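Local coordinates for protein extracellular ligand-binding receptor (Sphaerobacter thermophilus, PDB 4ZPJ) that probably serves as the substrate-binding component of an ABC transporter, capturing a small extracellular ligand in the manner of the leucine-binding protein family, at residues A[397-402]-A[407-412]. Sequence-based numbering, arbitrary orientation.
Sequences CRVEQL and YANIVV
With CG anti to its carbonyl carbon (chi1 -56°) and the chain extended beyond, Glu400 passes across Ile410 at about a right angle; Ile410 sets CG1 likewise anti to its own carbonyl carbon and meets the carboxylate carbon, Glu400 CD to Ile410 CG1 being 3.7 Å. On the same face, Arg398 NH2 reaches Glu400 OE2 at 3.2 Å, a salt bridge lying in the guanidinium plane but coming from above the carboxylate plane, with a weak second bond from NE. Were Glu400 replaced by alanine, the Arg398 guanidinium would probably lose this carboxylate mate and the Ile410 side chain its cover.

The backbones form an antiparallel beta hairpin, strands 390-401 and 407-418. Its evidence is two reciprocal pairs of bonds: Arg398 with Ile410, where Ile410 N to Arg398 O is 2.7 Å and nearly straight at 173°, and Glu400 with Ala408, where Glu400 N to Ala408 O is 2.8 Å. Backbone bonds from Cys397 to Ser305 and from Val399 to Gly302 and Leu303 join it to the antiparallel sheet of this periplasmic-binding-protein fold.

The opposite face carries Val399, Asn409, Gln401 and Tyr407. The Gln401 amide lies 18° from the plane of the Tyr407 ring, NE2 coming 3.4 Å from Tyr407 CZ, yet its hydrogen bond goes to Gly405 O in the turn. Val399 CG2 packs on Asn409 OD1 at 3.5 Å, a buried oxygen with no polar partner, while Asn409 ND2 binds Val288 O; Leu293 of helix 293-296 touches the side chains of Val399, Tyr407 and Asn409.

Chemically, then, the carboxylate of a salt-bridged Glu400 rests on Ile410, while across the sheet Cys397, Val399 and Asn409 are buried and that face opens toward the turn at Gln401.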
# COMPACT_ATOMS: atom_id res chain seq x y z
N CYS A 397 -0.40 -14.53 2.08
CA CYS A 397 -1.54 -14.89 2.86
C CYS A 397 -2.58 -15.72 2.11
O CYS A 397 -2.59 -15.80 0.87
CB CYS A 397 -2.20 -13.64 3.33
SG CYS A 397 -1.21 -12.73 4.51
N ARG A 398 -3.45 -16.33 2.88
CA ARG A 398 -4.58 -17.03 2.36
C ARG A 398 -5.79 -16.62 3.16
O ARG A 398 -5.69 -16.51 4.42
CB ARG A 398 -4.39 -18.52 2.49
CG ARG A 398 -5.50 -19.28 1.79
CD ARG A 398 -5.16 -20.77 1.73
NE ARG A 398 -4.91 -21.32 3.05
CZ ARG A 398 -4.46 -22.55 3.28
NH1 ARG A 398 -4.22 -23.34 2.25
NH2 ARG A 398 -4.25 -22.98 4.54
N VAL A 399 -6.91 -16.41 2.46
CA VAL A 399 -8.17 -16.13 3.10
C VAL A 399 -8.75 -17.36 3.70
O VAL A 399 -8.97 -18.36 3.00
CB VAL A 399 -9.21 -15.61 2.11
CG1 VAL A 399 -10.53 -15.36 2.84
CG2 VAL A 399 -8.70 -14.33 1.45
N GLU A 400 -9.06 -17.28 4.98
CA GLU A 400 -9.66 -18.39 5.71
C GLU A 400 -10.85 -17.86 6.47
O GLU A 400 -11.08 -16.65 6.55
CB GLU A 400 -8.68 -19.04 6.65
CG GLU A 400 -7.44 -19.51 5.91
CD GLU A 400 -6.53 -20.32 6.80
OE1 GLU A 400 -6.93 -20.60 7.96
OE2 GLU A 400 -5.42 -20.66 6.33
N GLN A 401 -11.68 -18.80 6.89
CA GLN A 401 -12.83 -18.52 7.75
C GLN A 401 -12.56 -19.09 9.15
O GLN A 401 -12.26 -20.25 9.29
CB GLN A 401 -14.09 -19.16 7.22
CG GLN A 401 -15.32 -18.62 7.96
CD GLN A 401 -16.63 -18.96 7.25
OE1 GLN A 401 -16.79 -20.03 6.66
NE2 GLN A 401 -17.58 -18.02 7.31
N LEU A 402 -12.70 -18.22 10.15
CA LEU A 402 -12.58 -18.57 11.53
C LEU A 402 -13.86 -19.22 12.11
O LEU A 402 -14.93 -19.24 11.49
CB LEU A 402 -12.24 -17.32 12.33
CG LEU A 402 -11.04 -16.54 11.86
CD1 LEU A 402 -10.63 -15.49 12.88
CD2 LEU A 402 -9.86 -17.45 11.60
N TYR A 407 -13.92 -13.81 8.35
CA TYR A 407 -12.98 -14.05 7.26
C TYR A 407 -11.68 -13.38 7.55
O TYR A 407 -11.67 -12.28 8.00
CB TYR A 407 -13.55 -13.53 5.94
CG TYR A 407 -14.72 -14.37 5.50
CD1 TYR A 407 -14.50 -15.61 4.93
CD2 TYR A 407 -16.04 -13.93 5.66
CE1 TYR A 407 -15.55 -16.40 4.52
CE2 TYR A 407 -17.13 -14.72 5.24
CZ TYR A 407 -16.87 -15.95 4.67
OH TYR A 407 -17.88 -16.78 4.24
N ALA A 408 -10.56 -14.06 7.34
CA ALA A 408 -9.27 -13.59 7.85
C ALA A 408 -8.23 -13.83 6.79
O ALA A 408 -8.20 -14.90 6.25
CB ALA A 408 -8.89 -14.40 9.11
N ASN A 409 -7.32 -12.90 6.58
CA ASN A 409 -6.09 -13.21 5.81
C ASN A 409 -5.00 -13.80 6.69
O ASN A 409 -4.46 -13.10 7.56
CB ASN A 409 -5.55 -11.96 5.15
CG ASN A 409 -6.33 -11.60 3.92
OD1 ASN A 409 -6.29 -12.30 2.92
ND2 ASN A 409 -7.04 -10.52 4.00
N ILE A 410 -4.70 -15.08 6.49
CA ILE A 410 -3.77 -15.81 7.34
C ILE A 410 -2.41 -15.90 6.65
O ILE A 410 -2.32 -16.19 5.43
CB ILE A 410 -4.34 -17.20 7.68
CG1 ILE A 410 -5.69 -17.05 8.39
CG2 ILE A 410 -3.35 -18.01 8.54
CD1 ILE A 410 -5.68 -16.43 9.77
N VAL A 411 -1.35 -15.63 7.41
CA VAL A 411 -0.01 -15.62 6.84
C VAL A 411 0.53 -17.02 6.63
O VAL A 411 0.58 -17.80 7.58
CB VAL A 411 0.96 -14.83 7.71
CG1 VAL A 411 2.37 -14.91 7.16
CG2 VAL A 411 0.52 -13.38 7.80
N VAL A 412 0.91 -17.36 5.40
CA VAL A 412 1.50 -18.68 5.13
C VAL A 412 3.01 -18.63 4.95
O VAL A 412 3.71 -19.63 5.21
CB VAL A 412 0.82 -19.46 3.98
CG1 VAL A 412 -0.68 -19.63 4.22
CG2 VAL A 412 0.98 -18.81 2.64